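Local coordinates for protein nicotinate phosphoribosyltransferase (Porphyromonas gingivalis, PDB 2IM5) that probably catalyses the ATP-dependent formation of nicotinate D-ribonucleotide from nicotinate and phosphoribosyl diphosphate, a step of NAD(+) biosynthesis, at residues H213-F218 with Y230-D235; Y223-A228 with P379-L384; K14-Y19 with E234-V239. One frame throughout, in Å; residues are numbered along the deposited sequence.

Contact 1: H213-F218 with Y230-D235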
loop_
_atom_site.group_PDB
_atom_site.type_symbol
_atom_site.label_atom_id
_atom_site.label_comp_id
_atom_site.label_asym_id
_atom_site.label_seq_id
_atom_site.Cartn_x
_atom_site.Cartn_y
_atom_site.Cartn_z
ATOM N N HIS A 213 -5.815 -3.214 0.313
ATOM C CA HIS A 213 -6.936 -3.811 -0.396
ATOM C C HIS A 213 -6.891 -5.331 -0.292
ATOM O O HIS A 213 -7.939 -5.966 -0.212
ATOM C CB HIS A 213 -6.909 -3.434 -1.882
ATOM C CG HIS A 213 -7.248 -2.004 -2.160
ATOM N ND1 HIS A 213 -8.510 -1.484 -1.967
ATOM C CD2 HIS A 213 -6.488 -0.982 -2.617
ATOM C CE1 HIS A 213 -8.513 -0.203 -2.291
ATOM N NE2 HIS A 213 -7.298 0.127 -2.688
ATOM N N GLU A 214 -5.686 -5.911 -0.296
ATOM C CA GLU A 214 -5.556 -7.370 -0.238
ATOM C C GLU A 214 -6.260 -7.976 0.975
ATOM O O GLU A 214 -6.790 -9.085 0.897
ATOM C CB GLU A 214 -4.077 -7.805 -0.252
ATOM C CG GLU A 214 -3.257 -7.349 0.939
ATOM C CD GLU A 214 -1.854 -7.955 0.965
ATOM O OE1 GLU A 214 -1.711 -9.148 1.318
ATOM O OE2 GLU A 214 -0.890 -7.236 0.629
ATOM N N TRP A 215 -6.270 -7.242 2.086
ATOM C CA TRP A 215 -6.917 -7.715 3.307
ATOM C C TRP A 215 -8.404 -7.898 3.053
ATOM O O TRP A 215 -8.968 -8.934 3.388
ATOM C CB TRP A 215 -6.690 -6.717 4.449
ATOM C CG TRP A 215 -7.377 -7.068 5.741
ATOM C CD1 TRP A 215 -8.381 -6.364 6.350
ATOM C CD2 TRP A 215 -7.094 -8.190 6.600
ATOM N NE1 TRP A 215 -8.735 -6.974 7.531
ATOM C CE2 TRP A 215 -7.964 -8.093 7.709
ATOM C CE3 TRP A 215 -6.193 -9.262 6.538
ATOM C CZ2 TRP A 215 -7.959 -9.029 8.750
ATOM C CZ3 TRP A 215 -6.188 -10.199 7.574
ATOM C CH2 TRP A 215 -7.068 -10.073 8.667
ATOM N N ILE A 216 -9.034 -6.902 2.437
ATOM C CA ILE A 216 -10.462 -6.979 2.132
ATOM C C ILE A 216 -10.710 -8.034 1.053
ATOM O O ILE A 216 -11.646 -8.816 1.133
ATOM C CB ILE A 216 -11.010 -5.639 1.599
ATOM C CG1 ILE A 216 -10.617 -4.487 2.521
ATOM C CG2 ILE A 216 -12.515 -5.716 1.466
ATOM C CD1 ILE A 216 -11.145 -4.603 3.897
ATOM N N GLN A 217 -9.867 -8.027 0.027
ATOM C CA GLN A 217 -9.987 -8.969 -1.083
ATOM C C GLN A 217 -9.887 -10.424 -0.616
ATOM O O GLN A 217 -10.579 -11.297 -1.125
ATOM C CB GLN A 217 -8.894 -8.683 -2.099
ATOM C CG GLN A 217 -9.089 -7.398 -2.864
ATOM C CD GLN A 217 -7.954 -7.154 -3.842
ATOM O OE1 GLN A 217 -6.860 -6.751 -3.448
ATOM N NE2 GLN A 217 -8.200 -7.428 -5.118
ATOM N N PHE A 218 -9.000 -10.680 0.342
ATOM C CA PHE A 218 -8.847 -12.027 0.872
ATOM C C PHE A 218 -10.193 -12.437 1.468
ATOM O O PHE A 218 -10.688 -13.532 1.205
ATOM C CB PHE A 218 -7.765 -12.058 1.952
ATOM C CG PHE A 218 -7.675 -13.365 2.683
ATOM C CD1 PHE A 218 -7.144 -14.492 2.060
ATOM C CD2 PHE A 218 -8.138 -13.478 3.997
ATOM C CE1 PHE A 218 -7.073 -15.714 2.733
ATOM C CE2 PHE A 218 -8.071 -14.696 4.677
ATOM C CZ PHE A 218 -7.539 -15.815 4.048
ATOM N N TYR A 230 -17.494 -6.080 6.013
ATOM C CA TYR A 230 -17.835 -6.240 7.428
ATOM C C TYR A 230 -16.885 -7.162 8.198
ATOM O O TYR A 230 -16.348 -6.783 9.238
ATOM C CB TYR A 230 -19.267 -6.761 7.579
ATOM C CG TYR A 230 -19.707 -6.838 9.021
ATOM C CD1 TYR A 230 -20.211 -5.713 9.682
ATOM C CD2 TYR A 230 -19.571 -8.024 9.743
ATOM C CE1 TYR A 230 -20.569 -5.774 11.030
ATOM C CE2 TYR A 230 -19.920 -8.097 11.084
ATOM C CZ TYR A 230 -20.418 -6.972 11.723
ATOM O OH TYR A 230 -20.768 -7.058 13.049
ATOM N N VAL A 231 -16.684 -8.378 7.694
ATOM C CA VAL A 231 -15.797 -9.325 8.369
ATOM C C VAL A 231 -14.337 -8.855 8.358
ATOM O O VAL A 231 -13.586 -9.113 9.305
ATOM C CB VAL A 231 -15.888 -10.716 7.732
ATOM C CG1 VAL A 231 -15.058 -11.713 8.536
ATOM C CG2 VAL A 231 -17.338 -11.166 7.698
ATOM N N ALA A 232 -13.930 -8.172 7.291
ATOM C CA ALA A 232 -12.566 -7.661 7.220
ATOM C C ALA A 232 -12.341 -6.651 8.359
ATOM O O ALA A 232 -11.310 -6.680 9.028
ATOM C CB ALA A 232 -12.317 -6.996 5.867
ATOM N N MET A 233 -13.313 -5.768 8.580
ATOM C CA MET A 233 -13.199 -4.778 9.650
ATOM C C MET A 233 -13.231 -5.451 11.036
ATOM O O MET A 233 -12.451 -5.092 11.916
ATOM C CB MET A 233 -14.323 -3.727 9.552
ATOM C CG MET A 233 -14.161 -2.713 8.407
ATOM S SD MET A 233 -15.420 -1.389 8.411
ATOM C CE MET A 233 -14.482 -0.078 8.687
ATOM N N GLU A 234 -14.130 -6.419 11.227
ATOM C CA GLU A 234 -14.219 -7.118 12.509
ATOM C C GLU A 234 -12.914 -7.850 12.813
ATOM O O GLU A 234 -12.451 -7.847 13.954
ATOM C CB GLU A 234 -15.380 -8.120 12.509
ATOM C CG GLU A 234 -16.752 -7.480 12.639
ATOM C CD GLU A 234 -17.043 -7.014 14.062
ATOM O OE1 GLU A 234 -17.408 -7.863 14.904
ATOM O OE2 GLU A 234 -16.897 -5.808 14.344
ATOM N N ASP A 235 -12.322 -8.474 11.794
ATOM C CA ASP A 235 -11.066 -9.184 11.994
ATOM C C ASP A 235 -9.928 -8.211 12.282
ATOM O O ASP A 235 -9.049 -8.501 13.091
ATOM C CB ASP A 235 -10.735 -10.055 10.770
ATOM C CG ASP A 235 -11.641 -11.281 10.667
ATOM O OD1 ASP A 235 -12.367 -11.564 11.645
ATOM O OD2 ASP A 235 -11.629 -11.970 9.625
#

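Contact 2: Y223-A228 with P379-L384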
loop_
_atom_site.group_PDB
_atom_site.type_symbol
_atom_site.label_atom_id
_atom_site.label_comp_id
_atom_site.label_asym_id
_atom_site.label_seq_id
_atom_site.Cartn_x
_atom_site.Cartn_y
_atom_site.Cartn_z
ATOM N N TYR A 223 -14.923 -15.398 2.333
ATOM C CA TYR A 223 -16.258 -15.240 2.912
ATOM C C TYR A 223 -17.363 -14.757 1.976
ATOM O O TYR A 223 -18.525 -14.732 2.359
ATOM C CB TYR A 223 -16.183 -14.296 4.107
ATOM C CG TYR A 223 -15.282 -14.794 5.197
ATOM C CD1 TYR A 223 -15.639 -15.895 5.972
ATOM C CD2 TYR A 223 -14.053 -14.189 5.439
ATOM C CE1 TYR A 223 -14.790 -16.382 6.962
ATOM C CE2 TYR A 223 -13.196 -14.667 6.425
ATOM C CZ TYR A 223 -13.570 -15.765 7.180
ATOM O OH TYR A 223 -12.724 -16.252 8.145
ATOM N N GLY A 224 -17.014 -14.374 0.756
ATOM C CA GLY A 224 -18.027 -13.892 -0.161
ATOM C C GLY A 224 -18.072 -12.378 -0.161
ATOM O O GLY A 224 -17.597 -11.731 0.785
ATOM N N TYR A 225 -18.668 -11.813 -1.208
ATOM C CA TYR A 225 -18.753 -10.364 -1.363
ATOM C C TYR A 225 -19.698 -9.617 -0.421
ATOM O O TYR A 225 -19.389 -8.512 0.016
ATOM C CB TYR A 225 -19.097 -10.041 -2.817
ATOM C CG TYR A 225 -18.080 -10.626 -3.763
ATOM C CD1 TYR A 225 -16.776 -10.129 -3.804
ATOM C CD2 TYR A 225 -18.395 -11.722 -4.565
ATOM C CE1 TYR A 225 -15.814 -10.705 -4.613
ATOM C CE2 TYR A 225 -17.437 -12.315 -5.382
ATOM C CZ TYR A 225 -16.150 -11.800 -5.401
ATOM O OH TYR A 225 -15.189 -12.368 -6.200
ATOM N N LYS A 226 -20.843 -10.204 -0.100
ATOM C CA LYS A 226 -21.776 -9.518 0.782
ATOM C C LYS A 226 -21.183 -9.151 2.142
ATOM O O LYS A 226 -21.368 -8.037 2.615
ATOM C CB LYS A 226 -23.051 -10.348 0.959
ATOM C CG LYS A 226 -23.944 -10.345 -0.281
ATOM C CD LYS A 226 -25.205 -11.181 -0.086
ATOM C CE LYS A 226 -26.133 -11.033 -1.286
ATOM N NZ LYS A 226 -27.365 -11.839 -1.157
ATOM N N MET A 227 -20.454 -10.072 2.761
ATOM C CA MET A 227 -19.864 -9.806 4.068
ATOM C C MET A 227 -18.385 -9.414 4.089
ATOM O O MET A 227 -17.830 -9.173 5.162
ATOM C CB MET A 227 -20.069 -11.017 4.978
ATOM C CG MET A 227 -21.500 -11.170 5.500
ATOM S SD MET A 227 -22.095 -9.738 6.486
ATOM C CE MET A 227 -23.549 -9.255 5.508
ATOM N N ALA A 228 -17.756 -9.332 2.920
ATOM C CA ALA A 228 -16.327 -8.997 2.839
ATOM C C ALA A 228 -15.893 -7.809 3.697
ATOM O O ALA A 228 -15.068 -7.968 4.609
ATOM C CB ALA A 228 -15.924 -8.757 1.390
ATOM N N PRO A 379 -11.830 -12.055 -15.018
ATOM C CA PRO A 379 -13.077 -11.539 -15.598
ATOM C C PRO A 379 -14.337 -12.254 -15.107
ATOM O O PRO A 379 -15.320 -11.609 -14.754
ATOM C CB PRO A 379 -12.858 -11.728 -17.093
ATOM C CG PRO A 379 -11.396 -11.482 -17.234
ATOM C CD PRO A 379 -10.821 -12.269 -16.072
ATOM N N GLU A 380 -14.304 -13.582 -15.100
ATOM C CA GLU A 380 -15.440 -14.374 -14.645
ATOM C C GLU A 380 -15.781 -14.003 -13.197
ATOM O O GLU A 380 -16.950 -13.843 -12.846
ATOM C CB GLU A 380 -15.094 -15.866 -14.727
ATOM C CG GLU A 380 -16.258 -16.821 -14.450
ATOM C CD GLU A 380 -17.218 -16.952 -15.633
ATOM O OE1 GLU A 380 -18.136 -17.812 -15.558
ATOM O OE2 GLU A 380 -17.054 -16.201 -16.630
ATOM N N GLU A 381 -14.750 -13.860 -12.364
ATOM C CA GLU A 381 -14.940 -13.533 -10.957
ATOM C C GLU A 381 -15.459 -12.112 -10.778
ATOM O O GLU A 381 -16.273 -11.848 -9.895
ATOM C CB GLU A 381 -13.629 -13.718 -10.193
ATOM C CG GLU A 381 -13.778 -13.723 -8.673
ATOM C CD GLU A 381 -14.709 -14.815 -8.172
ATOM O OE1 GLU A 381 -14.639 -15.943 -8.697
ATOM O OE2 GLU A 381 -15.506 -14.552 -7.244
ATOM N N ILE A 382 -14.988 -11.193 -11.615
ATOM C CA ILE A 382 -15.430 -9.803 -11.537
ATOM C C ILE A 382 -16.935 -9.708 -11.778
ATOM O O ILE A 382 -17.646 -8.985 -11.070
ATOM C CB ILE A 382 -14.708 -8.922 -12.577
ATOM C CG1 ILE A 382 -13.236 -8.762 -12.197
ATOM C CG2 ILE A 382 -15.384 -7.554 -12.662
ATOM C CD1 ILE A 382 -12.403 -8.049 -13.247
ATOM N N LEU A 383 -17.410 -10.434 -12.783
ATOM C CA LEU A 383 -18.829 -10.464 -13.118
ATOM C C LEU A 383 -19.623 -10.992 -11.918
ATOM O O LEU A 383 -20.656 -10.431 -11.554
ATOM C CB LEU A 383 -19.061 -11.386 -14.321
ATOM C CG LEU A 383 -20.029 -10.907 -15.407
ATOM C CD1 LEU A 383 -20.228 -12.023 -16.434
ATOM C CD2 LEU A 383 -21.363 -10.506 -14.787
ATOM N N LEU A 384 -19.134 -12.076 -11.322
ATOM C CA LEU A 384 -19.794 -12.685 -10.178
ATOM C C LEU A 384 -19.898 -11.677 -9.032
ATOM O O LEU A 384 -20.934 -11.577 -8.388
ATOM C CB LEU A 384 -19.024 -13.932 -9.718
ATOM C CG LEU A 384 -19.640 -14.699 -8.546
ATOM C CD1 LEU A 384 -20.948 -15.316 -8.988
ATOM C CD2 LEU A 384 -18.685 -15.786 -8.073
#

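Contact 3: K14-Y19 with E234-V239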
loop_
_atom_site.group_PDB
_atom_site.type_symbol
_atom_site.label_atom_id
_atom_site.label_comp_id
_atom_site.label_asym_id
_atom_site.label_seq_id
_atom_site.Cartn_x
_atom_site.Cartn_y
_atom_site.Cartn_z
ATOM N N LYS A 14 2.635 -4.008 5.051
ATOM C CA LYS A 14 3.068 -5.378 4.808
ATOM C C LYS A 14 3.211 -6.091 6.154
ATOM O O LYS A 14 2.859 -7.267 6.284
ATOM C CB LYS A 14 4.394 -5.397 4.039
ATOM C CG LYS A 14 4.323 -4.738 2.647
ATOM C CD LYS A 14 3.799 -5.669 1.543
ATOM C CE LYS A 14 2.358 -6.134 1.773
ATOM N NZ LYS A 14 1.793 -6.866 0.594
ATOM N N PHE A 15 3.707 -5.376 7.165
ATOM C CA PHE A 15 3.866 -5.967 8.493
ATOM C C PHE A 15 2.545 -6.055 9.253
ATOM O O PHE A 15 2.262 -7.067 9.893
ATOM C CB PHE A 15 4.869 -5.175 9.341
ATOM C CG PHE A 15 6.285 -5.266 8.857
ATOM C CD1 PHE A 15 6.824 -6.478 8.454
ATOM C CD2 PHE A 15 7.094 -4.139 8.832
ATOM C CE1 PHE A 15 8.149 -6.569 8.032
ATOM C CE2 PHE A 15 8.425 -4.223 8.410
ATOM C CZ PHE A 15 8.948 -5.445 8.011
ATOM N N THR A 16 1.731 -5.005 9.194
ATOM C CA THR A 16 0.460 -5.027 9.910
ATOM C C THR A 16 -0.494 -6.068 9.329
ATOM O O THR A 16 -1.216 -6.744 10.066
ATOM C CB THR A 16 -0.226 -3.631 9.916
ATOM O OG1 THR A 16 -0.468 -3.200 8.569
ATOM C CG2 THR A 16 0.661 -2.613 10.616
ATOM N N THR A 17 -0.503 -6.201 8.009
ATOM C CA THR A 17 -1.362 -7.195 7.377
ATOM C C THR A 17 -0.710 -8.559 7.552
ATOM O O THR A 17 -1.390 -9.569 7.699
ATOM C CB THR A 17 -1.544 -6.904 5.884
ATOM O OG1 THR A 17 -1.926 -5.536 5.729
ATOM C CG2 THR A 17 -2.632 -7.801 5.284
ATOM N N GLY A 18 0.619 -8.576 7.539
ATOM C CA GLY A 18 1.341 -9.825 7.714
ATOM C C GLY A 18 1.034 -10.445 9.066
ATOM O O GLY A 18 0.863 -11.662 9.166
ATOM N N TYR A 19 0.968 -9.626 10.112
ATOM C CA TYR A 19 0.659 -10.148 11.443
ATOM C C TYR A 19 -0.807 -10.546 11.507
ATOM O O TYR A 19 -1.158 -11.554 12.120
ATOM C CB TYR A 19 0.964 -9.125 12.543
ATOM C CG TYR A 19 0.440 -9.565 13.893
ATOM C CD1 TYR A 19 0.815 -10.789 14.437
ATOM C CD2 TYR A 19 -0.498 -8.798 14.586
ATOM C CE1 TYR A 19 0.261 -11.249 15.630
ATOM C CE2 TYR A 19 -1.058 -9.248 15.782
ATOM C CZ TYR A 19 -0.677 -10.473 16.294
ATOM O OH TYR A 19 -1.241 -10.928 17.459
ATOM N N GLU A 234 -14.130 -6.419 11.227
ATOM C CA GLU A 234 -14.219 -7.118 12.509
ATOM C C GLU A 234 -12.914 -7.850 12.813
ATOM O O GLU A 234 -12.451 -7.847 13.954
ATOM C CB GLU A 234 -15.380 -8.120 12.509
ATOM C CG GLU A 234 -16.752 -7.480 12.639
ATOM C CD GLU A 234 -17.043 -7.014 14.062
ATOM O OE1 GLU A 234 -17.408 -7.863 14.904
ATOM O OE2 GLU A 234 -16.897 -5.808 14.344
ATOM N N ASP A 235 -12.322 -8.474 11.794
ATOM C CA ASP A 235 -11.066 -9.184 11.994
ATOM C C ASP A 235 -9.928 -8.211 12.282
ATOM O O ASP A 235 -9.049 -8.501 13.091
ATOM C CB ASP A 235 -10.735 -10.055 10.770
ATOM C CG ASP A 235 -11.641 -11.281 10.667
ATOM O OD1 ASP A 235 -12.367 -11.564 11.645
ATOM O OD2 ASP A 235 -11.629 -11.970 9.625
ATOM N N TRP A 236 -9.947 -7.050 11.629
ATOM C CA TRP A 236 -8.903 -6.058 11.857
ATOM C C TRP A 236 -8.967 -5.569 13.308
ATOM O O TRP A 236 -7.937 -5.344 13.959
ATOM C CB TRP A 236 -9.074 -4.883 10.891
ATOM C CG TRP A 236 -7.904 -3.943 10.863
ATOM C CD1 TRP A 236 -7.826 -2.717 11.446
ATOM C CD2 TRP A 236 -6.650 -4.149 10.194
ATOM N NE1 TRP A 236 -6.603 -2.138 11.184
ATOM C CE2 TRP A 236 -5.863 -2.996 10.415
ATOM C CE3 TRP A 236 -6.116 -5.196 9.428
ATOM C CZ2 TRP A 236 -4.572 -2.857 9.899
ATOM C CZ3 TRP A 236 -4.829 -5.057 8.911
ATOM C CH2 TRP A 236 -4.072 -3.896 9.148
ATOM N N ILE A 237 -10.184 -5.406 13.811
ATOM C CA ILE A 237 -10.386 -4.965 15.185
ATOM C C ILE A 237 -9.918 -6.057 16.146
ATOM O O ILE A 237 -9.324 -5.772 17.193
ATOM C CB ILE A 237 -11.872 -4.658 15.446
ATOM C CG1 ILE A 237 -12.287 -3.432 14.627
ATOM C CG2 ILE A 237 -12.113 -4.431 16.940
ATOM C CD1 ILE A 237 -13.785 -3.244 14.535
ATOM N N ASN A 238 -10.183 -7.311 15.793
ATOM C CA ASN A 238 -9.744 -8.420 16.638
ATOM C C ASN A 238 -8.228 -8.394 16.755
ATOM O O ASN A 238 -7.670 -8.642 17.821
ATOM C CB ASN A 238 -10.184 -9.758 16.042
ATOM C CG ASN A 238 -9.596 -10.960 16.785
ATOM O OD1 ASN A 238 -8.411 -11.290 16.642
ATOM N ND2 ASN A 238 -10.426 -11.614 17.591
ATOM N N VAL A 239 -7.560 -8.077 15.655
ATOM C CA VAL A 239 -6.111 -8.048 15.658
ATOM C C VAL A 239 -5.508 -6.822 16.343
ATOM O O VAL A 239 -4.591 -6.952 17.153
ATOM C CB VAL A 239 -5.559 -8.127 14.206
ATOM C CG1 VAL A 239 -4.033 -8.035 14.206
ATOM C CG2 VAL A 239 -6.021 -9.428 13.540
HETATM O O HOH W 1 -4.156 -9.355 18.556
#

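Contact 1: H213-F218 with Y230-D235
Ala232 and Trp215 bury the most surface, meeting once through a polar bond and once through carbon. The indole NE1 of Trp215 donates to the backbone O of Ala232 at 3.0 Å. With an N-H...O angle of 154° the bond is moderately straight, but the donor stands 39° above the carbonyl plane and so is not on a lone pair; the oxygen sits at the N-H edge of the indole, slightly tilted from its plane. With CG anti to the backbone N (chi1 177°), the ring reaches the second helix; its CD1 lies 4.0 Å from Ala232 CB. Further along, CZ2 approaches Asp235 CB at 3.6 Å. Ile216 reaches the same methyl roughly at right angles to the indole's approach: its CD1 is 3.3 Å from Ala232 CB, tighter than usual van der Waals contact. The small methyl fits the close backbone approach, Ile216 CA to Ala232 CA being 5.5 Å, and the segment axes pass 9.0 Å apart. Consecutive helices 213-223 and 228-240 thus pack steeply, neither parallel nor antiparallel, as a helix-loop-helix pair. Helix 12-24 covers the Trp215 side through Thr17 and Ala20, and strand 246-248 backs helix 228-240 where Val247 meets Met233.

Contact 2: Y223-A228 with P379-L384
Glu381, two residues into the helical segment 379-384, provides the polar half of this contact by reaching the phenol of Tyr225. Its CG lies anti to the backbone N, and the chain then bends at chi2 (59°), which brings the carboxylate round to the loop. The hydrogen bond runs from Tyr225 OH to Glu381 OE2 at 2.4 Å, a length so short that the modelled separation is doubtful. OE2 lies in the plane of the phenol ring, at its edge, with the ring and carboxylate planes 32° apart. The hydroxyl sits on the CG side of the carboxylate, since Tyr225 OH is 3.2 Å from Glu381 CG but 4.4 Å from Glu381 OE1. Glu381 also touches Val366. Helix 379-389 is the last helix of the chain, and the loop it meets joins helices 213-223 and 228-240, which belong to the TIM-barrel-like part characteristic of the nicotinate phosphoribosyltransferase family; a terminal helix thus packs against a helix-helix turn. That turn begins at Gly224, which leaves the preceding helix with a positive phi of 98°, and the CB of Tyr225 then points toward helix 379-389. One turn beyond Glu381, Leu384 makes a looser contact, its backbone C standing 4.4 Å from Tyr225 CE2 in an oblique approach. The nearest CA pair, Tyr225 CA and Leu384 CA, is 9.2 Å apart, so the tyrosine side chain spans most of the gap. Tyr225 continues along the same helix onto Ala385, Thr388 and Leu389, and its ring meets that of Tyr252 edge-to-face.

Contact 3: K14-Y19 with E234-V239
Trp236 presents the edge of its indole to helix 12-24, with Thr16 OG1 in the ring plane 3.7 Å from Trp236 CH2. Thr17 OG1 also lies near that plane, 4.3 Å from Trp236 CZ3. These are plain contacts with ring carbons; the polar ends have other partners, Thr17 OG1 binding Tyr13 O and Trp236 NE1 donating to Leu244 O. Beyond the segments, the Trp236 ring packs edge-to-face with Trp215 and meets Tyr240 at an inclined angle. A chi1 of 59° turns OG1 of Thr16 to the indole edge, and Thr16 CB follows at 3.9 Å from Trp236 CH2. The second flat group, Tyr19, is approached obliquely by Val239 CG1, 3.6 Å from Tyr19 CE2 and equally close to CD2; the two side chains lie alongside, running in opposing senses. A water donates to Val239 O at 2.8 Å and has a weak link to Tyr19 OH at 3.5 Å. The axes of the two segments lie 11.1 Å apart, almost perpendicular at 95°, which fits a contact made mainly by side chains in two separate patches. Here an N-terminal-region helix packs on one of the TIM-barrel-like region, probably at their junction, consistent with the two-part architecture of nicotinate phosphoribosyltransferases.

Along the chain the order is 14-19, 213-218, 223-228, the overlapping 230-235 and 234-239, and finally 379-384. Contacts 1 and 3 share helix 228-240, including Glu234 and Asp235, and their centres are 9 Å apart; a salt bridge from Glu214 to Lys14 also ties them. Contact 2 uses the loop between the two helices of contact 1, centre to centre 13 Å away, and lies about 22 Å from contact 3. The helix pair 213-223 and 228-240 falls in sequence between strands 206-207 and 246-248, the outermost strands of the parallel sheet. Its loop meets the C-terminal helix and the later part of helix 228-240 meets helix 12-24, linking both chain ends to the parallel-sheet region.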